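Local coordinates for periplasmic molybdate-binding protein (Azotobacter vinelandii, PDB 1ATG), which binds molybdate and tungstate in the periplasm and probably hands molybdate on to an ABC transporter, at residues 115-120 with 144-149; 34-39 with 53-58; 7-12 with 190-195. All coordinates share one frame; numbering follows the deposited sequence.

Contact 1: residues 115-120 with 144-149; sequences APYGLA and NSVGQA. With WO4 (tungstate(VI)ion), chain B; SO4 (sulfate ion), chain D.
Tyr117 and Val146 meet near the root of the tyrosine side chain, where Val146 CG2 packs against Tyr117 CB at 3.6 Å. The two side chains run at a slant to each other, and the methyl meets the ring obliquely. A chi1 of 77° sets Val146 CG1 between the backbone N and the carbonyl carbon, facing O1 and O2 of the tungstate, and leaves CG2 anti to the N, turned to the tyrosine. The Tyr117 ring, in turn, presents an edge to the ion: its CD1 sits 3.4 Å from tungstate O3, close to the ring plane. Its far end leads away from Val146, and the hydroxyl is hydrogen-bonded to Gln192 OE1. Behind this pair, Ala115 CB faces Ser145 CA at 4.3 Å.

No hydrogen bond joins the two segments directly; the anion does that work. Tyr117 N donates to tungstate O3 over 2.9 Å, nearly straight at 172°. From the other segment Val146 N reaches tungstate O1 at 2.8 Å, equally direct. Ser145 is the N-cap of its helix, with OG accepting from Gln148 N at 2.9 Å. Further out, Gln148 OE1 accepts from Asn144 N, which lies above the carbonyl plane, while its NE2 holds a sulfate that probably came from the crystallisation liquor.

Two helices, 116-127 and 146-154, thus begin at the anion, and their N-terminal dipoles would probably help to stabilise its charge. Such convergence of helix starts, with backbone N-H groups as donors, is characteristic of the interdomain oxyanion pocket of periplasmic binding proteins.

Contact 2: residues 34-39 with 53-58; sequences GSSGPV and FSADEK. With WO4 (tungstate(VI)ion), chain B.
Ser36 OG touches Ala55 twice: it accepts the backbone N-H of Ala55 N at 2.9 Å and lies 3.4 Å from Ala55 CB. The same hydroxyl donates to tungstate O4 over 2.8 Å, so one oxygen links the loop to the bound ion. Ser36 N also donates to tungstate O4, along a more bent path of 145°. With OG anti to the carbonyl carbon and beside its own backbone N (chi1 -65°), the hydroxyl and the N-H can both reach that oxygen, which fixes the rotation of the serine. Ala55 CB completes the wall here, 3.5 Å from tungstate O2.

One shell back, Ser54 OG comes within 3.5 Å of Ser36 CB. Its proton goes to Asp56 OD1 at 2.8 Å, approaching from above the carboxylate plane rather than within it. Asp56 OD1 also caps Ser59 N at the start of the next helix, so this carboxylate pins the loop on both sides of itself. The bend so held probably keeps Ala55 N aimed at Ser36.

In the fold, the contact joins the first turn of helix 36-44 to the loop between strand 51-53 and helix 58-65. Ala7 at the end of strand 2-7 packs against Ser36, Pro116 of helix 116-127 leans on both Ser36 and Ala55, and Ser54 pairs through its backbone with Gln193 of strand 191-196.

Contact 3: residues 7-12 with 190-195; sequences ATNFLG and IVQQAV. With WO4 (tungstate(VI)ion), chain B.
Asn9 and Gln192 reach for each other from opposite directions, and their amides supply the close contact between these segments. Gln192 NE2 donates to Asn9 OD1 at 3.0 Å, with the two amide planes almost perpendicular, 85° apart. The donor comes in at the side of the carbonyl, tilted somewhat from its plane. Asn9 OD1 also takes a bond from Tyr227 OH, while Gln192 is held at both ends of its amide, OE1 by Tyr117 OH and NE2 by Tyr77 OH. With its oxygen engaged, the Asn9 amide is fixed so that ND2 faces the anion and donates to tungstate O2 over 2.8 Å. Asn9 N grips the same oxygen at 2.9 Å; a chi1 of 79°, with CG between the backbone N and the carbonyl carbon, brings both donors to that side.

This is the turn that follows the first strand of a type II periplasmic binding protein, leading through a 3-10 segment into helix 11-25. Thr8 OG1 adds a bond to tungstate O1 at 2.7 Å, and it also accepts from Gly147 N of the helix across the pocket. Were Asn9 an alanine, tungstate O2 would probably keep only the backbone donor of this residue and Gln192 NE2 would lose this acceptor, opening a gap beside the ion.

Away from the amide pair the segments draw apart. Even Asn9 CA and Gln192 CA lie 10.2 Å from each other; the extended glutamine chain covers less than half of that distance, and the hydrogen bond and the asparagine side chain make up the rest. Phe10 turns from the ion to pack its ring edge-to-face with Tyr77 and Tyr227. Beyond it Leu11 is partly exposed and Gly12 faces solvent, as Val191 partly does on the strand side.

In the fold
From the N terminus, strand 2-7 delivers 7-12, the opening half of contact 3, whose partner 190-195 arrives only late in the chain, 178 residues on. Everything else nests inside that long loop. Contact 2 closes first, a short excursion from helix 36-44 through strand 51-53; contact 1 follows in series, running from helix 116-127 through helix 131-136 and strand 140-143 to helix 146-154. None of the loops cross. Contacts 2 and 3 share one side of the cleft, joined by backbone bonds of Phe53 to Ala7 and Ser54 to Gln193. Contact 1 faces them across the tungstate, so the three together bring the two domains onto one ion.

Contact 1: residues 115-120 with 144-149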
# COMPACT_ATOMS: atom_id res chain seq x y z
N ALA A 115 8.37 2.93 -3.14
CA ALA A 115 7.24 2.46 -2.34
C ALA A 115 6.58 3.66 -1.70
O ALA A 115 7.12 4.25 -0.76
CB ALA A 115 7.74 1.47 -1.29
N PRO A 116 5.38 4.03 -2.16
CA PRO A 116 4.66 5.17 -1.60
C PRO A 116 4.43 5.10 -0.10
O PRO A 116 4.41 6.15 0.54
CB PRO A 116 3.36 5.19 -2.40
CG PRO A 116 3.75 4.61 -3.73
CD PRO A 116 4.71 3.49 -3.38
N TYR A 117 4.31 3.91 0.52
CA TYR A 117 4.16 3.88 1.98
C TYR A 117 5.49 4.22 2.65
O TYR A 117 5.52 4.64 3.81
CB TYR A 117 3.65 2.52 2.47
CG TYR A 117 2.14 2.42 2.37
CD1 TYR A 117 1.54 2.16 1.14
CD2 TYR A 117 1.34 2.63 3.47
CE1 TYR A 117 0.15 2.10 1.04
CE2 TYR A 117 -0.04 2.57 3.38
CZ TYR A 117 -0.62 2.30 2.17
OH TYR A 117 -1.99 2.22 2.10
N GLY A 118 6.59 4.03 1.96
CA GLY A 118 7.93 4.46 2.39
C GLY A 118 8.07 5.97 2.26
O GLY A 118 8.61 6.64 3.15
N LEU A 119 7.56 6.53 1.16
CA LEU A 119 7.56 7.97 0.98
C LEU A 119 6.78 8.64 2.11
O LEU A 119 7.23 9.60 2.73
CB LEU A 119 6.96 8.35 -0.38
CG LEU A 119 6.80 9.85 -0.62
CD1 LEU A 119 8.14 10.56 -0.60
CD2 LEU A 119 6.06 10.11 -1.94
N ALA A 120 5.61 8.08 2.44
CA ALA A 120 4.79 8.62 3.51
C ALA A 120 5.52 8.55 4.84
O ALA A 120 5.53 9.52 5.60
CB ALA A 120 3.45 7.90 3.59
N ASN A 144 12.33 -3.15 0.69
CA ASN A 144 12.09 -2.96 -0.74
C ASN A 144 10.62 -2.82 -1.10
O ASN A 144 10.31 -2.62 -2.26
CB ASN A 144 12.77 -4.05 -1.57
CG ASN A 144 12.17 -5.41 -1.36
OD1 ASN A 144 11.14 -5.60 -0.71
ND2 ASN A 144 12.84 -6.41 -1.95
N SER A 145 9.74 -2.85 -0.10
CA SER A 145 8.30 -2.71 -0.29
C SER A 145 7.70 -2.54 1.10
O SER A 145 8.35 -2.90 2.09
CB SER A 145 7.71 -3.93 -0.97
OG SER A 145 7.64 -5.01 -0.07
N VAL A 146 6.43 -2.08 1.16
CA VAL A 146 5.80 -2.04 2.48
C VAL A 146 5.45 -3.45 2.95
O VAL A 146 5.36 -3.71 4.15
CB VAL A 146 4.64 -1.05 2.55
CG1 VAL A 146 3.37 -1.57 1.90
CG2 VAL A 146 4.35 -0.67 4.00
N GLY A 147 5.28 -4.40 2.04
CA GLY A 147 5.15 -5.81 2.40
C GLY A 147 6.38 -6.25 3.21
O GLY A 147 6.26 -6.87 4.27
N GLN A 148 7.57 -5.90 2.74
CA GLN A 148 8.79 -6.25 3.47
C GLN A 148 8.92 -5.46 4.76
O GLN A 148 9.29 -6.03 5.79
CB GLN A 148 10.02 -6.10 2.59
CG GLN A 148 11.32 -6.43 3.31
CD GLN A 148 12.50 -6.48 2.36
OE1 GLN A 148 13.11 -5.48 2.01
NE2 GLN A 148 12.84 -7.70 1.92
N ALA A 149 8.55 -4.17 4.79
CA ALA A 149 8.60 -3.41 6.04
C ALA A 149 7.69 -4.07 7.09
O ALA A 149 8.07 -4.20 8.25
CB ALA A 149 8.19 -1.97 5.79
W WO4 B . 3.92 -0.14 -1.71
O1 WO4 B . 5.05 -1.43 -1.23
O2 WO4 B . 2.28 -0.61 -1.42
O3 WO4 B . 4.22 1.34 -0.79
O4 WO4 B . 4.10 0.25 -3.42
S SO4 D . 10.48 -10.38 3.62
O1 SO4 D . 10.06 -11.81 3.81
O2 SO4 D . 10.72 -9.78 4.97
O3 SO4 D . 9.38 -9.64 2.91
O4 SO4 D . 11.73 -10.32 2.81

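Contact 2: residues 34-39 with 53-58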
# COMPACT_ATOMS: atom_id res chain seq x y z
N GLY A 34 4.18 -6.31 -5.94
CA GLY A 34 5.53 -5.76 -5.79
C GLY A 34 5.38 -4.29 -5.40
O GLY A 34 4.23 -3.82 -5.26
N SER A 35 6.46 -3.57 -5.17
CA SER A 35 6.40 -2.15 -4.88
C SER A 35 5.88 -1.43 -6.12
O SER A 35 6.15 -1.88 -7.26
CB SER A 35 7.78 -1.63 -4.50
OG SER A 35 8.07 -2.04 -3.17
N SER A 36 5.26 -0.29 -5.92
CA SER A 36 4.65 0.44 -7.03
C SER A 36 5.63 0.83 -8.12
O SER A 36 5.33 0.69 -9.31
CB SER A 36 3.96 1.71 -6.50
OG SER A 36 2.88 1.35 -5.64
N GLY A 37 6.82 1.29 -7.75
CA GLY A 37 7.84 1.70 -8.72
C GLY A 37 8.24 0.57 -9.64
O GLY A 37 8.12 0.66 -10.87
N PRO A 38 8.74 -0.52 -9.09
CA PRO A 38 9.15 -1.67 -9.89
C PRO A 38 8.01 -2.23 -10.72
O PRO A 38 8.23 -2.65 -11.87
CB PRO A 38 9.70 -2.69 -8.91
CG PRO A 38 9.93 -1.95 -7.65
CD PRO A 38 9.10 -0.70 -7.67
N VAL A 39 6.78 -2.27 -10.18
CA VAL A 39 5.65 -2.76 -10.98
C VAL A 39 5.41 -1.84 -12.16
O VAL A 39 5.20 -2.35 -13.28
CB VAL A 39 4.40 -2.96 -10.12
CG1 VAL A 39 3.19 -3.28 -11.00
CG2 VAL A 39 4.59 -4.06 -9.10
N PHE A 53 -2.96 -2.06 -9.62
CA PHE A 53 -3.31 -1.29 -8.44
C PHE A 53 -2.02 -0.69 -7.87
O PHE A 53 -1.17 -1.43 -7.35
CB PHE A 53 -3.96 -2.15 -7.37
CG PHE A 53 -5.34 -2.63 -7.74
CD1 PHE A 53 -6.44 -1.81 -7.63
CD2 PHE A 53 -5.51 -3.91 -8.22
CE1 PHE A 53 -7.70 -2.23 -8.00
CE2 PHE A 53 -6.78 -4.37 -8.57
CZ PHE A 53 -7.87 -3.52 -8.46
N SER A 54 -1.87 0.62 -8.01
CA SER A 54 -0.68 1.26 -7.44
C SER A 54 -0.94 1.73 -6.01
O SER A 54 -2.12 1.87 -5.62
CB SER A 54 -0.31 2.46 -8.30
OG SER A 54 0.95 2.97 -7.88
N ALA A 55 0.10 2.10 -5.27
CA ALA A 55 -0.07 2.74 -3.97
C ALA A 55 -0.02 4.26 -4.11
O ALA A 55 -0.05 4.95 -3.10
CB ALA A 55 1.01 2.29 -2.99
N ASP A 56 0.02 4.78 -5.34
CA ASP A 56 0.03 6.22 -5.57
C ASP A 56 -0.79 6.53 -6.83
O ASP A 56 -1.42 5.69 -7.44
CB ASP A 56 1.45 6.75 -5.71
CG ASP A 56 2.24 6.30 -6.91
OD1 ASP A 56 1.72 5.66 -7.84
OD2 ASP A 56 3.48 6.57 -6.90
N GLU A 57 -0.78 7.81 -7.17
CA GLU A 57 -1.39 8.35 -8.36
C GLU A 57 -0.32 8.50 -9.45
O GLU A 57 -0.61 8.34 -10.64
CB GLU A 57 -1.99 9.74 -8.13
CG GLU A 57 -2.95 9.86 -6.98
CD GLU A 57 -3.79 11.12 -7.08
OE1 GLU A 57 -4.80 11.07 -7.82
OE2 GLU A 57 -3.43 12.12 -6.43
N LYS A 58 0.91 8.80 -9.07
CA LYS A 58 1.99 9.06 -10.02
C LYS A 58 2.20 7.95 -11.02
O LYS A 58 2.26 8.26 -12.23
CB LYS A 58 3.30 9.34 -9.26
CG LYS A 58 4.50 9.63 -10.14
CD LYS A 58 5.78 9.72 -9.32
CE LYS A 58 6.32 8.34 -8.99
NZ LYS A 58 7.63 8.42 -8.28
W WO4 B . 3.92 -0.14 -1.71
O1 WO4 B . 5.05 -1.43 -1.23
O2 WO4 B . 2.28 -0.61 -1.42
O3 WO4 B . 4.22 1.34 -0.79
O4 WO4 B . 4.10 0.25 -3.42

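Contact 3: residues 7-12 with 190-195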
# COMPACT_ATOMS: atom_id res chain seq x y z
N ALA A 7 0.43 -3.16 -5.86
CA ALA A 7 1.37 -2.64 -4.86
C ALA A 7 1.20 -3.53 -3.64
O ALA A 7 0.08 -3.91 -3.26
CB ALA A 7 1.01 -1.20 -4.55
N THR A 8 2.31 -3.80 -2.94
CA THR A 8 2.28 -4.74 -1.84
C THR A 8 1.34 -4.36 -0.71
O THR A 8 0.81 -5.29 -0.09
CB THR A 8 3.65 -5.04 -1.22
OG1 THR A 8 4.16 -3.91 -0.51
CG2 THR A 8 4.66 -5.49 -2.26
N ASN A 9 1.11 -3.10 -0.42
CA ASN A 9 0.21 -2.78 0.69
C ASN A 9 -1.16 -3.44 0.56
O ASN A 9 -1.79 -3.73 1.58
CB ASN A 9 -0.02 -1.27 0.79
CG ASN A 9 -1.02 -0.72 -0.20
OD1 ASN A 9 -2.23 -0.57 0.04
ND2 ASN A 9 -0.50 -0.42 -1.41
N PHE A 10 -1.64 -3.57 -0.68
CA PHE A 10 -3.00 -3.97 -0.98
C PHE A 10 -3.15 -5.45 -1.23
O PHE A 10 -4.26 -5.92 -1.52
CB PHE A 10 -3.47 -3.16 -2.20
CG PHE A 10 -4.95 -3.08 -2.44
CD1 PHE A 10 -5.80 -2.53 -1.50
CD2 PHE A 10 -5.49 -3.55 -3.64
CE1 PHE A 10 -7.17 -2.44 -1.76
CE2 PHE A 10 -6.85 -3.47 -3.89
CZ PHE A 10 -7.68 -2.92 -2.93
N LEU A 11 -2.07 -6.22 -1.09
CA LEU A 11 -2.14 -7.64 -1.40
C LEU A 11 -3.21 -8.40 -0.63
O LEU A 11 -4.04 -9.10 -1.22
CB LEU A 11 -0.78 -8.30 -1.15
CG LEU A 11 -0.71 -9.81 -1.40
CD1 LEU A 11 -1.09 -10.18 -2.82
CD2 LEU A 11 0.71 -10.30 -1.10
N GLY A 12 -3.21 -8.31 0.70
CA GLY A 12 -4.16 -9.05 1.51
C GLY A 12 -5.59 -8.62 1.20
O GLY A 12 -6.51 -9.45 1.14
N ILE A 190 -2.08 9.10 1.02
CA ILE A 190 -1.70 7.96 0.18
C ILE A 190 -2.87 7.59 -0.70
O ILE A 190 -3.66 6.67 -0.43
CB ILE A 190 -1.23 6.81 1.08
CG1 ILE A 190 -0.07 7.25 2.00
CG2 ILE A 190 -0.79 5.62 0.25
CD1 ILE A 190 0.24 6.27 3.10
N VAL A 191 -3.03 8.35 -1.78
CA VAL A 191 -4.13 8.20 -2.73
C VAL A 191 -3.78 7.15 -3.76
O VAL A 191 -2.80 7.33 -4.49
CB VAL A 191 -4.46 9.58 -3.36
CG1 VAL A 191 -5.55 9.39 -4.40
CG2 VAL A 191 -4.87 10.55 -2.26
N GLN A 192 -4.49 6.03 -3.75
CA GLN A 192 -4.09 4.88 -4.55
C GLN A 192 -4.96 4.73 -5.78
O GLN A 192 -6.19 4.64 -5.69
CB GLN A 192 -4.17 3.62 -3.66
CG GLN A 192 -3.47 3.82 -2.33
CD GLN A 192 -3.32 2.64 -1.41
OE1 GLN A 192 -3.04 2.84 -0.22
NE2 GLN A 192 -3.44 1.41 -1.88
N GLN A 193 -4.29 4.73 -6.94
CA GLN A 193 -5.02 4.63 -8.20
C GLN A 193 -4.72 3.34 -8.94
O GLN A 193 -3.69 2.70 -8.76
CB GLN A 193 -4.72 5.83 -9.10
CG GLN A 193 -5.22 7.14 -8.50
CD GLN A 193 -5.47 8.17 -9.59
OE1 GLN A 193 -4.61 8.36 -10.45
NE2 GLN A 193 -6.64 8.80 -9.56
N ALA A 194 -5.70 2.94 -9.75
CA ALA A 194 -5.63 1.75 -10.54
C ALA A 194 -5.89 2.09 -12.01
O ALA A 194 -6.52 3.10 -12.32
CB ALA A 194 -6.67 0.72 -10.09
N VAL A 195 -5.32 1.26 -12.87
CA VAL A 195 -5.54 1.42 -14.31
C VAL A 195 -5.66 0.03 -14.93
O VAL A 195 -5.20 -0.99 -14.43
CB VAL A 195 -4.41 2.13 -15.08
CG1 VAL A 195 -4.37 3.62 -14.81
CG2 VAL A 195 -3.05 1.50 -14.79
W WO4 B . 3.92 -0.14 -1.71
O1 WO4 B . 5.05 -1.43 -1.23
O2 WO4 B . 2.28 -0.61 -1.42
O3 WO4 B . 4.22 1.34 -0.79
O4 WO4 B . 4.10 0.25 -3.42